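Long-range contacts in protein-tyrosine-phosphatase PTP1 (Arabidopsis thaliana, PDB 6KRW), which removes phosphate from phosphotyrosine in proteins by hydrolysis, among them the MAP kinase MPK6, and so modulates plant defence responses: residues Val124-Pro130 against Met194-His198; Arg217-Lys221 against Asp297-Asp301. One frame throughout, in Å; residues are numbered along the deposited sequence.

Contact 1 (Val124-Pro130 against Met194-His198); sequences VIQQHCP and MSVLH
The Schellman turn that ends helix 117-126 and leads into strand 131-134 receives M194 from strand 194-200, while P130, at the far end of the turn, takes up the backbone of that same strand. H128 has positive phi, and C129 N bonds back to V124 O and H128 N to I125 O, closing the last helical turn. M194 reaches across with CG anti to its backbone N (chi1 174°), runs on extended to SD and bends only at the last torsion, which brings the methyl into the turn. There CE lies 3.1 Å from C129 O and 3.3 Å from V124 O, so the methyl sits close against two carbonyl oxygens; its attachment to sulfur probably leaves it polarised enough to suit them. SD passes 4.0 Å from H128 CA. CG1 of V124 lies 3.7 Å from M194 CE and almost as near V196 CG2, tying the two strand residues to the helix end.

Beyond the turn the contact becomes backbone pairing. L197 N donates to P130 O over 3.0 Å, at 157° on the hydrogen and with the donor tilted 25° from the carbonyl plane. The CA-H of V196 also approaches P130 O. Water 1 donates to this oxygen as well, and with its second hydrogen to S195 O at 2.8 Å, bridging the two backbones. The pairing carries on where L197 bonds with I132, while V124 and C129 pack on I234 of strand 233-236. Helix 117-126 is the connection of a beta-alpha-beta crossover from strand 106-109 to strand 131-134, and this contact joins its exit to the parallel neighbour strand in the central sheet of the tyrosine phosphatase fold.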
# COMPACT_ATOMS: atom_id res chain seq x y z
N VAL A 124 -4.06 7.41 -11.06
CA VAL A 124 -5.02 7.79 -9.98
C VAL A 124 -6.38 8.12 -10.60
O VAL A 124 -7.41 7.67 -10.08
CB VAL A 124 -4.48 8.99 -9.17
CG1 VAL A 124 -5.54 9.54 -8.24
CG2 VAL A 124 -3.22 8.62 -8.42
N ILE A 125 -6.38 8.93 -11.66
CA ILE A 125 -7.66 9.33 -12.30
C ILE A 125 -8.31 8.11 -12.96
O ILE A 125 -9.51 7.88 -12.73
CB ILE A 125 -7.42 10.47 -13.30
CG1 ILE A 125 -6.90 11.71 -12.56
CG2 ILE A 125 -8.68 10.75 -14.10
CD1 ILE A 125 -6.45 12.82 -13.50
N GLN A 126 -7.55 7.36 -13.76
CA GLN A 126 -8.13 6.24 -14.54
C GLN A 126 -8.69 5.17 -13.61
O GLN A 126 -9.73 4.59 -13.94
CB GLN A 126 -7.06 5.65 -15.46
CG GLN A 126 -6.70 6.55 -16.64
CD GLN A 126 -5.81 5.85 -17.64
OE1 GLN A 126 -5.50 4.66 -17.49
NE2 GLN A 126 -5.41 6.58 -18.67
N GLN A 127 -8.05 4.93 -12.47
CA GLN A 127 -8.48 3.89 -11.50
C GLN A 127 -9.39 4.49 -10.42
O GLN A 127 -9.87 3.75 -9.57
CB GLN A 127 -7.25 3.24 -10.89
CG GLN A 127 -6.35 2.52 -11.89
CD GLN A 127 -7.07 1.45 -12.67
OE1 GLN A 127 -7.99 0.82 -12.15
NE2 GLN A 127 -6.66 1.27 -13.92
N HIS A 128 -9.65 5.80 -10.47
CA HIS A 128 -10.47 6.56 -9.47
C HIS A 128 -10.10 6.14 -8.04
O HIS A 128 -10.99 5.80 -7.23
CB HIS A 128 -11.97 6.45 -9.78
CG HIS A 128 -12.52 5.07 -9.91
ND1 HIS A 128 -12.86 4.31 -8.81
CD2 HIS A 128 -12.73 4.28 -10.99
CE1 HIS A 128 -13.26 3.11 -9.21
NE2 HIS A 128 -13.22 3.08 -10.54
N CYS A 129 -8.81 6.20 -7.73
CA CYS A 129 -8.30 5.81 -6.39
C CYS A 129 -8.69 6.87 -5.38
O CYS A 129 -8.33 8.01 -5.58
CB CYS A 129 -6.79 5.67 -6.39
SG CYS A 129 -6.22 4.40 -7.55
N PRO A 130 -9.44 6.55 -4.31
CA PRO A 130 -9.85 7.57 -3.35
C PRO A 130 -8.78 7.98 -2.33
O PRO A 130 -8.92 9.04 -1.69
CB PRO A 130 -11.04 6.91 -2.65
CG PRO A 130 -10.71 5.44 -2.69
CD PRO A 130 -10.11 5.25 -4.07
N MET A 194 -11.63 15.45 -9.19
CA MET A 194 -11.64 14.25 -8.32
C MET A 194 -10.89 14.54 -7.01
O MET A 194 -9.79 15.11 -7.04
CB MET A 194 -10.98 13.09 -9.04
CG MET A 194 -10.83 11.87 -8.20
SD MET A 194 -10.22 10.54 -9.24
CE MET A 194 -9.19 9.65 -8.08
N SER A 195 -11.49 14.15 -5.89
CA SER A 195 -10.91 14.34 -4.53
C SER A 195 -10.14 13.08 -4.13
O SER A 195 -10.68 11.99 -4.22
CB SER A 195 -11.97 14.69 -3.53
OG SER A 195 -12.54 15.95 -3.85
N VAL A 196 -8.91 13.27 -3.66
CA VAL A 196 -8.06 12.17 -3.16
C VAL A 196 -7.52 12.55 -1.80
O VAL A 196 -6.90 13.63 -1.69
CB VAL A 196 -6.91 11.91 -4.15
CG1 VAL A 196 -6.01 10.81 -3.62
CG2 VAL A 196 -7.44 11.59 -5.54
N LEU A 197 -7.72 11.69 -0.81
CA LEU A 197 -7.05 11.88 0.51
C LEU A 197 -5.67 11.23 0.48
O LEU A 197 -5.56 10.00 0.23
CB LEU A 197 -7.89 11.31 1.65
CG LEU A 197 -7.28 11.52 3.05
CD1 LEU A 197 -7.19 13.00 3.40
CD2 LEU A 197 -8.09 10.76 4.09
N HIS A 198 -4.65 12.05 0.67
CA HIS A 198 -3.23 11.65 0.73
C HIS A 198 -2.81 11.58 2.19
O HIS A 198 -2.94 12.60 2.92
CB HIS A 198 -2.40 12.60 -0.11
CG HIS A 198 -0.96 12.24 -0.26
ND1 HIS A 198 0.01 12.58 0.65
CD2 HIS A 198 -0.33 11.61 -1.28
CE1 HIS A 198 1.19 12.21 0.21
NE2 HIS A 198 1.00 11.56 -0.98
O HOH W 1 -11.21 10.83 -1.70

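Contact 2 (Arg217-Lys221 against Asp297-Asp301); sequences REILK and DELED
Helices 217-221 and 297-301 run at 49° to each other with their axes 11.4 Å apart at closest, and R217 and E298 are the nearest pair of CA atoms, 6.7 Å apart. Charged side chains meet between them. The R217 chain lies over E298 and bends at chi3 (-54°), which turns the guanidinium toward the acidic helix; CB of D297 covers one of its faces, 3.3 Å from NE. At the guanidinium edge, NH1 donates in plane to E298 OE1 at 3.0 Å, nearly straight and almost along the C-O axis, and to D301 OD2 at 2.7 Å, distinctly bent and from above the carboxylate. K221 NZ closes the network, reaching E298 OE2 on its syn side and D301 OD2 on its anti side, each at 2.9 Å. A leucine in place of R217 would probably leave E298 and D301 sharing the single charge of K221, their carboxylates likely to repel. Water 3 links R217 NH2 to D301 OD1. T213 bonds both R217 NE and D297 OD2, and Y224 OH bonds E298 OE2. L220 also packs on helix 242-259, while L299 packs against that helix and helix 7-24.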
# COMPACT_ATOMS: atom_id res chain seq x y z
N ARG A 217 -1.58 2.06 12.79
CA ARG A 217 -2.98 1.68 13.08
C ARG A 217 -3.92 2.88 12.89
O ARG A 217 -5.07 2.65 12.51
CB ARG A 217 -3.07 1.04 14.46
CG ARG A 217 -2.47 -0.36 14.48
CD ARG A 217 -2.66 -1.09 15.79
NE ARG A 217 -2.18 -0.34 16.93
CZ ARG A 217 -2.94 0.28 17.82
NH1 ARG A 217 -4.26 0.28 17.70
NH2 ARG A 217 -2.37 0.90 18.84
N GLU A 218 -3.47 4.11 13.15
CA GLU A 218 -4.36 5.26 12.87
C GLU A 218 -4.68 5.34 11.37
O GLU A 218 -5.81 5.70 11.03
CB GLU A 218 -3.73 6.54 13.40
CG GLU A 218 -4.67 7.71 13.24
CD GLU A 218 -4.19 9.02 13.85
OE1 GLU A 218 -3.55 8.99 14.90
OE2 GLU A 218 -4.34 10.00 13.15
N ILE A 219 -3.72 5.03 10.51
CA ILE A 219 -4.02 5.02 9.05
C ILE A 219 -5.18 4.03 8.80
O ILE A 219 -6.16 4.40 8.16
CB ILE A 219 -2.79 4.63 8.23
CG1 ILE A 219 -1.62 5.59 8.44
CG2 ILE A 219 -3.16 4.49 6.74
CD1 ILE A 219 -0.33 5.16 7.79
N LEU A 220 -5.08 2.83 9.36
CA LEU A 220 -6.16 1.84 9.14
C LEU A 220 -7.47 2.34 9.74
O LEU A 220 -8.53 2.20 9.09
CB LEU A 220 -5.73 0.50 9.77
CG LEU A 220 -6.81 -0.58 9.79
CD1 LEU A 220 -7.31 -0.88 8.37
CD2 LEU A 220 -6.28 -1.85 10.44
N LYS A 221 -7.42 2.95 10.92
CA LYS A 221 -8.66 3.44 11.56
C LYS A 221 -9.32 4.51 10.68
O LYS A 221 -10.57 4.50 10.57
CB LYS A 221 -8.33 3.99 12.94
CG LYS A 221 -7.93 2.94 13.95
CD LYS A 221 -7.53 3.54 15.29
CE LYS A 221 -6.95 2.52 16.25
NZ LYS A 221 -7.95 1.49 16.63
N ASP A 297 -2.36 -5.50 18.26
CA ASP A 297 -2.72 -4.20 18.91
C ASP A 297 -4.08 -3.75 18.39
O ASP A 297 -4.91 -3.28 19.19
CB ASP A 297 -1.65 -3.14 18.66
CG ASP A 297 -0.36 -3.42 19.41
OD1 ASP A 297 -0.37 -4.33 20.27
OD2 ASP A 297 0.66 -2.76 19.09
N GLU A 298 -4.33 -3.96 17.08
CA GLU A 298 -5.61 -3.48 16.53
C GLU A 298 -6.75 -4.38 17.01
O GLU A 298 -7.84 -3.87 17.30
CB GLU A 298 -5.56 -3.34 15.02
CG GLU A 298 -6.79 -2.65 14.47
CD GLU A 298 -7.00 -1.24 14.96
OE1 GLU A 298 -6.05 -0.67 15.49
OE2 GLU A 298 -8.10 -0.72 14.78
N LEU A 299 -6.54 -5.69 17.03
CA LEU A 299 -7.58 -6.63 17.54
C LEU A 299 -7.89 -6.34 19.02
O LEU A 299 -9.06 -6.51 19.40
CB LEU A 299 -7.12 -8.08 17.36
CG LEU A 299 -7.13 -8.58 15.91
CD1 LEU A 299 -6.47 -9.94 15.80
CD2 LEU A 299 -8.56 -8.62 15.36
N GLU A 300 -6.91 -5.88 19.81
CA GLU A 300 -7.17 -5.48 21.22
C GLU A 300 -8.07 -4.24 21.25
O GLU A 300 -9.01 -4.24 22.07
CB GLU A 300 -5.86 -5.25 21.96
CG GLU A 300 -5.14 -6.52 22.30
CD GLU A 300 -3.76 -6.35 22.93
OE1 GLU A 300 -3.23 -5.20 22.97
OE2 GLU A 300 -3.24 -7.38 23.42
N ASP A 301 -7.83 -3.27 20.37
CA ASP A 301 -8.70 -2.07 20.27
C ASP A 301 -10.11 -2.49 19.85
O ASP A 301 -11.07 -2.01 20.47
CB ASP A 301 -8.17 -1.08 19.25
CG ASP A 301 -7.10 -0.17 19.79
OD1 ASP A 301 -6.75 -0.31 20.97
OD2 ASP A 301 -6.62 0.68 19.03
O HOH W 2 0.28 0.23 20.55
O HOH W 3 -4.46 1.11 21.14

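Contacts 1 and 2 follow one another along the chain: contact 1 is closed by strand 194-200 before helix 214-223 opens contact 2. Their centres lie 24 Å apart and their nearest atoms about 8 Å, without touching. Contact 1 belongs to the central mixed sheet and the end of helix 117-126, whereas contact 2 holds helix 214-223 to the C-terminal helix 285-303. The connection between strand 194-200 and helix 214-223 contains the WPD loop of the family, with D206, inferred to bind substrate. The strand before the loop thus meets the exit of helix 117-126, and the helix after it meets the last helix, though neither contact reaches the active site.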